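PDB 6IX1: 2S Albumin protein from Dolichos, which probably serves as a seed storage albumin and has the hemopexin fold. Local coordinates for residues Glu182-Ile194 / Leu205-Pro217. Numbering follows the deposited sequence.
With SO4 (sulfate ion), chain D.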
ATOM      1  N   GLU A 182      -3.515 -11.058   7.807  1.00  8.67           N
ATOM      2  CA  GLU A 182      -2.959  -9.883   8.492  1.00  8.49           C
ATOM      3  C   GLU A 182      -2.662  -8.768   7.471  1.00  6.44           C
ATOM      4  O   GLU A 182      -2.405  -9.005   6.296  1.00  6.73           O
ATOM      5  CB  GLU A 182      -1.753 -10.217   9.342  1.00  8.24           C
ATOM      6  CG  GLU A 182      -2.067 -11.228  10.385  1.00 10.39           C
ATOM      7  CD  GLU A 182      -0.985 -11.588  11.381  1.00 10.00           C
ATOM      8  OE1 GLU A 182       0.148 -11.113  11.266  1.00 10.27           O
ATOM      9  OE2 GLU A 182      -1.334 -12.424  12.267  1.00 15.55           O
ATOM     10  N   ALA A 183      -2.627  -7.561   7.993  1.00  8.03           N
ATOM     11  CA  ALA A 183      -2.266  -6.376   7.222  1.00  7.49           C
ATOM     12  C   ALA A 183      -1.598  -5.374   8.121  1.00  7.10           C
ATOM     13  O   ALA A 183      -1.878  -5.367   9.317  1.00  8.41           O
ATOM     14  CB  ALA A 183      -3.465  -5.763   6.568  1.00  8.09           C
ATOM     15  N   TYR A 184      -0.770  -4.516   7.537  1.00  7.42           N
ATOM     16  CA  TYR A 184      -0.073  -3.453   8.269  1.00  6.96           C
ATOM     17  C   TYR A 184      -0.640  -2.119   7.776  1.00  7.35           C
ATOM     18  O   TYR A 184      -0.706  -1.894   6.575  1.00  6.83           O
ATOM     19  CB  TYR A 184       1.421  -3.498   7.992  1.00  7.66           C
ATOM     20  CG  TYR A 184       2.092  -4.663   8.585  1.00  6.39           C
ATOM     21  CD1 TYR A 184       2.179  -5.857   7.908  1.00  7.58           C
ATOM     22  CD2 TYR A 184       2.618  -4.611   9.863  1.00  8.51           C
ATOM     23  CE1 TYR A 184       2.742  -6.972   8.517  1.00  7.86           C
ATOM     24  CE2 TYR A 184       3.178  -5.718  10.469  1.00  7.20           C
ATOM     25  CZ  TYR A 184       3.322  -6.897   9.767  1.00  7.87           C
ATOM     26  OH  TYR A 184       3.858  -8.023  10.329  1.00  9.39           O
ATOM     27  N   LEU A 185      -1.011  -1.273   8.742  1.00  6.74           N
ATOM     28  CA  LEU A 185      -1.566   0.074   8.419  1.00  6.88           C
ATOM     29  C   LEU A 185      -0.562   1.076   9.041  1.00  6.73           C
ATOM     30  O   LEU A 185      -0.130   0.930  10.175  1.00  8.45           O
ATOM     31  CB  LEU A 185      -2.945   0.288   9.073  1.00  8.20           C
ATOM     32  CG  LEU A 185      -3.962  -0.828   8.857  1.00  8.20           C
ATOM     33  CD1 LEU A 185      -5.252  -0.398   9.547  1.00  8.37           C
ATOM     34  CD2 LEU A 185      -4.243  -1.027   7.361  1.00  9.12           C
ATOM     35  N   PHE A 186      -0.245   2.070   8.248  1.00  6.82           N
ATOM     36  CA  PHE A 186       0.713   3.105   8.657  1.00  7.07           C
ATOM     37  C   PHE A 186       0.032   4.485   8.584  1.00  7.13           C
ATOM     38  O   PHE A 186      -0.694   4.769   7.667  1.00  8.27           O
ATOM     39  CB  PHE A 186       1.907   3.140   7.690  1.00  6.83           C
ATOM     40  CG  PHE A 186       2.689   1.861   7.641  1.00  6.47           C
ATOM     41  CD1 PHE A 186       2.357   0.833   6.831  1.00  7.10           C
ATOM     42  CD2 PHE A 186       3.729   1.659   8.488  1.00  7.40           C
ATOM     43  CE1 PHE A 186       3.073  -0.363   6.864  1.00  7.57           C
ATOM     44  CE2 PHE A 186       4.463   0.496   8.614  1.00  7.93           C
ATOM     45  CZ  PHE A 186       4.124  -0.524   7.759  1.00  7.98           C
ATOM     46  N   LYS A 187       0.327   5.315   9.549  1.00  8.53           N
ATOM     47  CA  LYS A 187      -0.230   6.679   9.618  1.00  9.39           C
ATOM     48  C   LYS A 187       0.822   7.540  10.325  1.00 10.44           C
ATOM     49  O   LYS A 187       1.123   7.299  11.517  1.00 11.59           O
ATOM     50  CB  LYS A 187      -1.565   6.715  10.362  1.00 12.24           C
ATOM     51  CG  LYS A 187      -2.192   8.075  10.658  1.00 15.90           C
ATOM     52  CD  LYS A 187      -2.621   8.684   9.436  1.00 17.36           C
ATOM     53  CE  LYS A 187      -3.737   9.738   9.620  1.00 18.89           C
ATOM     54  NZ  LYS A 187      -5.097   9.419  10.234  1.00 22.30           N
ATOM     55  N   GLY A 188       1.390   8.460   9.566  1.00 11.15           N
ATOM     56  CA  GLY A 188       2.526   9.239  10.041  1.00 11.44           C
ATOM     57  C   GLY A 188       3.619   8.369  10.596  1.00 10.74           C
ATOM     58  O   GLY A 188       4.019   7.418   9.905  1.00 12.39           O
ATOM     59  N   ALA A 189       3.952   8.622  11.847  1.00  9.36           N
ATOM     60  CA  ALA A 189       5.068   7.946  12.548  1.00 11.23           C
ATOM     61  C   ALA A 189       4.707   6.548  13.078  1.00 11.25           C
ATOM     62  O   ALA A 189       5.614   5.825  13.551  1.00 10.93           O
ATOM     63  CB  ALA A 189       5.455   8.846  13.703  1.00 15.80           C
ATOM     64  N   GLN A 190       3.448   6.159  12.986  1.00 11.98           N
ATOM     65  CA  GLN A 190       2.889   5.010  13.744  1.00 11.77           C
ATOM     66  C   GLN A 190       2.361   3.958  12.761  1.00  8.65           C
ATOM     67  O   GLN A 190       2.081   4.211  11.580  1.00  8.08           O
ATOM     68  CB  GLN A 190       1.683   5.428  14.608  1.00 15.94           C
ATOM     69  CG  GLN A 190       1.902   6.300  15.807  1.00 19.12           C
ATOM     70  CD  GLN A 190       0.567   6.683  16.390  1.00 16.29           C
ATOM     71  OE1 GLN A 190      -0.424   7.014  15.676  1.00 24.09           O
ATOM     72  NE2 GLN A 190       0.593   6.674  17.691  1.00 22.30           N
ATOM     73  N   TYR A 191       2.215   2.789  13.306  1.00  7.75           N
ATOM     74  CA  TYR A 191       1.581   1.689  12.583  1.00  8.41           C
ATOM     75  C   TYR A 191       0.819   0.761  13.511  1.00  7.18           C
ATOM     76  O   TYR A 191       0.988   0.800  14.726  1.00  7.99           O
ATOM     77  CB  TYR A 191       2.580   0.854  11.773  1.00  8.52           C
ATOM     78  CG  TYR A 191       3.344  -0.237  12.497  1.00  8.62           C
ATOM     79  CD1 TYR A 191       4.238   0.066  13.488  1.00  8.82           C
ATOM     80  CD2 TYR A 191       3.035  -1.545  12.272  1.00  8.25           C
ATOM     81  CE1 TYR A 191       4.930  -0.932  14.155  1.00  7.89           C
ATOM     82  CE2 TYR A 191       3.721  -2.580  12.881  1.00  9.42           C
ATOM     83  CZ  TYR A 191       4.686  -2.239  13.811  1.00  9.63           C
ATOM     84  OH  TYR A 191       5.479  -3.159  14.447  1.00 12.57           O
ATOM     85  N   VAL A 192       0.015  -0.071  12.924  1.00  7.32           N
ATOM     86  CA  VAL A 192      -0.614  -1.192  13.609  1.00  7.95           C
ATOM     87  C   VAL A 192      -0.758  -2.378  12.666  1.00  6.80           C
ATOM     88  O   VAL A 192      -0.829  -2.199  11.465  1.00  8.00           O
ATOM     89  CB  VAL A 192      -1.991  -0.786  14.176  1.00  9.17           C
ATOM     90  CG1 VAL A 192      -3.028  -0.573  13.081  1.00 10.78           C
ATOM     91  CG2 VAL A 192      -2.467  -1.721  15.265  1.00 11.40           C
ATOM     92  N   ARG A 193      -0.768  -3.555  13.294  1.00  7.37           N
ATOM     93  CA  ARG A 193      -0.989  -4.786  12.575  1.00  7.12           C
ATOM     94  C   ARG A 193      -2.399  -5.233  12.916  1.00  7.67           C
ATOM     95  O   ARG A 193      -2.766  -5.261  14.081  1.00  9.07           O
ATOM     96  CB  ARG A 193       0.036  -5.826  12.940  1.00  7.60           C
ATOM     97  CG  ARG A 193      -0.178  -7.170  12.257  1.00  8.66           C
ATOM     98  CD  ARG A 193       0.997  -8.077  12.334  1.00 10.79           C
ATOM     99  NE  ARG A 193       1.402  -8.330  13.701  1.00 12.24           N
ATOM    100  CZ  ARG A 193       1.853  -9.495  14.217  1.00 12.59           C
ATOM    101  NH1 ARG A 193       1.734 -10.628  13.539  1.00 12.57           N
ATOM    102  NH2 ARG A 193       2.400  -9.515  15.427  1.00 12.97           N
ATOM    103  N   ILE A 194      -3.154  -5.575  11.861  1.00  8.15           N
ATOM    104  CA  ILE A 194      -4.528  -6.063  12.059  1.00  9.37           C
ATOM    105  C   ILE A 194      -4.638  -7.454  11.443  1.00  9.11           C
ATOM    106  O   ILE A 194      -3.963  -7.802  10.530  1.00 10.86           O
ATOM    107  CB  ILE A 194      -5.566  -5.082  11.458  1.00 10.62           C
ATOM    108  CG1 ILE A 194      -5.491  -5.046   9.938  1.00 11.78           C
ATOM    109  CG2 ILE A 194      -5.450  -3.725  12.120  1.00 14.28           C
ATOM    110  CD1 ILE A 194      -6.705  -4.296   9.346  1.00 12.83           C
ATOM    111  N   LEU A 205      -7.000  -6.253  16.396  1.00 10.84           N
ATOM    112  CA  LEU A 205      -5.650  -5.659  16.444  1.00 12.99           C
ATOM    113  C   LEU A 205      -4.723  -6.752  16.904  1.00 14.40           C
ATOM    114  O   LEU A 205      -4.998  -7.366  17.964  1.00 21.54           O
ATOM    115  CB  LEU A 205      -5.523  -4.493  17.409  1.00 16.02           C
ATOM    116  CG  LEU A 205      -6.443  -3.372  17.032  1.00 15.57           C
ATOM    117  CD1 LEU A 205      -6.268  -2.137  17.888  1.00 19.21           C
ATOM    118  CD2 LEU A 205      -6.357  -2.934  15.610  1.00 14.97           C
ATOM    119  N   THR A 206      -3.612  -6.908  16.242  1.00 12.43           N
ATOM    120  CA  THR A 206      -2.569  -7.857  16.687  1.00 12.63           C
ATOM    121  C   THR A 206      -1.566  -6.966  17.421  1.00 14.53           C
ATOM    122  O   THR A 206      -0.830  -6.253  16.698  1.00 18.24           O
ATOM    123  CB  THR A 206      -1.988  -8.670  15.537  1.00 15.13           C
ATOM    124  OG1 THR A 206      -2.990  -9.263  14.731  1.00 23.58           O
ATOM    125  CG2 THR A 206      -0.986  -9.690  16.075  1.00 16.01           C
ATOM    126  N   GLY A 207      -1.557  -6.928  18.757  1.00 16.78           N
ATOM    127  CA  GLY A 207      -0.690  -5.988  19.500  1.00 21.32           C
ATOM    128  C   GLY A 207      -1.213  -4.573  19.561  1.00 18.33           C
ATOM    129  O   GLY A 207      -2.442  -4.423  19.449  1.00 20.20           O
ATOM    130  N   LYS A 208      -0.348  -3.559  19.611  1.00 15.26           N
ATOM    131  CA  LYS A 208      -0.725  -2.172  19.931  1.00 13.11           C
ATOM    132  C   LYS A 208      -0.406  -1.287  18.705  1.00 13.57           C
ATOM    133  O   LYS A 208       0.540  -1.600  17.942  1.00 15.08           O
ATOM    134  CB  LYS A 208      -0.039  -1.702  21.232  1.00 18.28           C
ATOM    135  CG  LYS A 208      -0.324  -2.591  22.434  1.00 21.40           C
ATOM    136  CD  LYS A 208       0.880  -3.020  23.277  1.00 29.20           C
ATOM    137  CE  LYS A 208       1.820  -3.856  22.415  1.00 26.50           C
ATOM    138  NZ  LYS A 208       1.854  -5.320  22.680  1.00 18.93           N
ATOM    139  N   VAL A 209      -1.003  -0.113  18.626  1.00 10.99           N
ATOM    140  CA  VAL A 209      -0.514   1.023  17.802  1.00 12.24           C
ATOM    141  C   VAL A 209       0.808   1.475  18.384  1.00 13.33           C
ATOM    142  O   VAL A 209       0.913   1.665  19.642  1.00 16.50           O
ATOM    143  CB  VAL A 209      -1.531   2.161  17.752  1.00 11.83           C
ATOM    144  CG1 VAL A 209      -0.962   3.299  16.961  1.00 14.19           C
ATOM    145  CG2 VAL A 209      -2.880   1.695  17.190  1.00 12.20           C
ATOM    146  N   ARG A 210       1.826   1.592  17.547  1.00 10.62           N
ATOM    147  CA  ARG A 210       3.169   1.926  18.033  1.00 12.07           C
ATOM    148  C   ARG A 210       3.951   2.597  16.935  1.00  9.01           C
ATOM    149  O   ARG A 210       3.643   2.549  15.770  1.00  9.31           O
ATOM    150  CB  ARG A 210       3.882   0.656  18.494  1.00 21.07           C
ATOM    151  CG  ARG A 210       4.134  -0.306  17.369  1.00 21.07           C
ATOM    152  CD  ARG A 210       4.367  -1.751  17.777  1.00 27.72           C
ATOM    153  NE  ARG A 210       5.677  -1.959  18.372  1.00 26.80           N
ATOM    154  CZ  ARG A 210       6.401  -3.043  18.210  1.00 22.60           C
ATOM    155  NH1 ARG A 210       6.034  -4.016  17.392  1.00 18.25           N
ATOM    156  NH2 ARG A 210       7.532  -3.127  18.844  1.00 23.51           N
ATOM    157  N   PRO A 211       5.040   3.302  17.308  1.00  9.60           N
ATOM    158  CA  PRO A 211       5.907   3.922  16.324  1.00  9.11           C
ATOM    159  C   PRO A 211       6.535   2.880  15.377  1.00  8.57           C
ATOM    160  O   PRO A 211       6.938   1.766  15.809  1.00  8.83           O
ATOM    161  CB  PRO A 211       7.005   4.592  17.150  1.00 10.15           C
ATOM    162  CG  PRO A 211       6.318   4.858  18.484  1.00 12.16           C
ATOM    163  CD  PRO A 211       5.473   3.597  18.688  1.00 13.54           C
ATOM    164  N   ILE A 212       6.551   3.206  14.110  1.00  8.10           N
ATOM    165  CA  ILE A 212       7.123   2.326  13.059  1.00  8.16           C
ATOM    166  C   ILE A 212       8.511   1.904  13.487  1.00  8.84           C
ATOM    167  O   ILE A 212       8.849   0.736  13.362  1.00 10.50           O
ATOM    168  CB  ILE A 212       7.171   3.111  11.757  1.00  8.34           C
ATOM    169  CG1 ILE A 212       5.753   3.364  11.196  1.00  8.84           C
ATOM    170  CG2 ILE A 212       8.003   2.342  10.734  1.00 10.44           C
ATOM    171  CD1 ILE A 212       5.650   4.407  10.106  1.00 11.64           C
ATOM    172  N   LEU A 213       9.354   2.863  13.921  1.00  8.71           N
ATOM    173  CA  LEU A 213      10.766   2.523  14.206  1.00  9.78           C
ATOM    174  C   LEU A 213      10.895   1.626  15.423  1.00 10.71           C
ATOM    175  O   LEU A 213      11.950   1.011  15.611  1.00 13.46           O
ATOM    176  CB  LEU A 213      11.541   3.815  14.306  1.00 10.82           C
ATOM    177  CG  LEU A 213      11.654   4.574  12.995  1.00 12.29           C
ATOM    178  CD1 LEU A 213      12.550   5.781  13.212  1.00 15.19           C
ATOM    179  CD2 LEU A 213      12.178   3.655  11.894  1.00 13.63           C
ATOM    180  N   ASP A 214       9.887   1.505  16.257  1.00  9.62           N
ATOM    181  CA  ASP A 214       9.940   0.514  17.327  1.00  9.82           C
ATOM    182  C   ASP A 214       9.711  -0.905  16.830  1.00  9.39           C
ATOM    183  O   ASP A 214      10.316  -1.856  17.317  1.00 12.22           O
ATOM    184  CB  ASP A 214       8.984   0.895  18.448  1.00 11.24           C
ATOM    185  CG  ASP A 214       9.440   2.216  19.130  1.00 17.13           C
ATOM    186  OD1 ASP A 214      10.613   2.552  19.101  1.00 20.51           O
ATOM    187  OD2 ASP A 214       8.636   2.938  19.644  1.00 24.51           O
ATOM    188  N   GLY A 215       8.797  -1.055  15.883  1.00  8.49           N
ATOM    189  CA  GLY A 215       8.482  -2.394  15.337  1.00  8.83           C
ATOM    190  C   GLY A 215       9.366  -2.822  14.169  1.00  8.23           C
ATOM    191  O   GLY A 215       9.541  -3.996  13.928  1.00  9.25           O
ATOM    192  N   TRP A 216       9.915  -1.816  13.497  1.00  8.10           N
ATOM    193  CA  TRP A 216      10.729  -1.975  12.255  1.00  8.16           C
ATOM    194  C   TRP A 216      12.056  -1.241  12.402  1.00  7.98           C
ATOM    195  O   TRP A 216      12.358  -0.287  11.702  1.00  8.61           O
ATOM    196  CB  TRP A 216       9.945  -1.404  11.076  1.00  8.27           C
ATOM    197  CG  TRP A 216       8.686  -2.185  10.801  1.00  8.64           C
ATOM    198  CD1 TRP A 216       7.479  -2.066  11.456  1.00 10.65           C
ATOM    199  CD2 TRP A 216       8.447  -3.102   9.735  1.00  7.64           C
ATOM    200  NE1 TRP A 216       6.555  -2.909  10.912  1.00 10.52           N
ATOM    201  CE2 TRP A 216       7.107  -3.551   9.838  1.00  7.70           C
ATOM    202  CE3 TRP A 216       9.208  -3.526   8.650  1.00  7.18           C
ATOM    203  CZ2 TRP A 216       6.549  -4.430   8.938  1.00  9.22           C
ATOM    204  CZ3 TRP A 216       8.679  -4.437   7.793  1.00  8.27           C
ATOM    205  CH2 TRP A 216       7.372  -4.879   7.914  1.00  8.88           C
ATOM    206  N   PRO A 217      12.874  -1.604  13.420  1.00  7.52           N
ATOM    207  CA  PRO A 217      14.078  -0.843  13.660  1.00  8.02           C
ATOM    208  C   PRO A 217      15.114  -0.817  12.530  1.00  7.95           C
ATOM    209  O   PRO A 217      15.974   0.046  12.505  1.00  9.28           O
ATOM    210  CB  PRO A 217      14.646  -1.412  14.939  1.00 10.84           C
ATOM    211  CG  PRO A 217      14.051  -2.813  14.995  1.00 10.50           C
ATOM    212  CD  PRO A 217      12.653  -2.670  14.401  1.00  8.77           C
TER
HETATM  213  S   SO4 D 301       4.978  -6.592  13.697  1.00  8.85           S
HETATM  214  O1  SO4 D 301       5.792  -7.077  14.756  1.00 10.99           O
HETATM  215  O2  SO4 D 301       4.657  -7.718  12.889  1.00 10.66           O
HETATM  216  O3  SO4 D 301       5.667  -5.686  12.932  1.00 10.82           O
HETATM  217  O4  SO4 D 301       3.777  -5.953  14.157  1.00 12.92           O
HETATM  218  O   HOH W   1       8.520   5.648  13.924  1.00 11.27           O
HETATM  219  O   HOH W   2       0.366  -3.853  15.948  1.00 11.42           O
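Ala189 O is gripped twice: Ile212 N donates to it in the carbonyl plane at 2.8 Å, and a water held by Leu213 N donates a second bond. This ties the type II' turn of the 182-194 hairpin to the start of helix 212-215, with Pro211 as N-cap. Tyr191 and Arg210 then pair antiparallel through two backbone bonds. Farther along, a water bound to Arg193 N, Thr206 O and Lys208 O bridges the strands.

Trp216 sends its indole edge onto the faces of two tyrosines. Trp216 NE1 lies 3.5 Å from Tyr191 CZ. The five-membered ring and the Tyr191 ring stand at 76°. Trp216 CZ2 lies 3.9 Å from Tyr184 CE2. CG of Tyr191 sits between backbone N and carbonyl carbon (chi1 83°), which lays the ring beside Arg210. Both tyrosine hydroxyls donate to a sulfate, probably from the crystallisation liquor. The Arg193 guanidinium lies between this sulfate and Thr206 CG2, which is centred over one face at 3.4 Å from Arg193 CZ; Glu182 holds its edge by a salt bridge. Strands 190-195 and 204-211 are the third and fourth strands of a four-stranded antiparallel blade, followed by a short helix, as in the hemopexin beta-propeller.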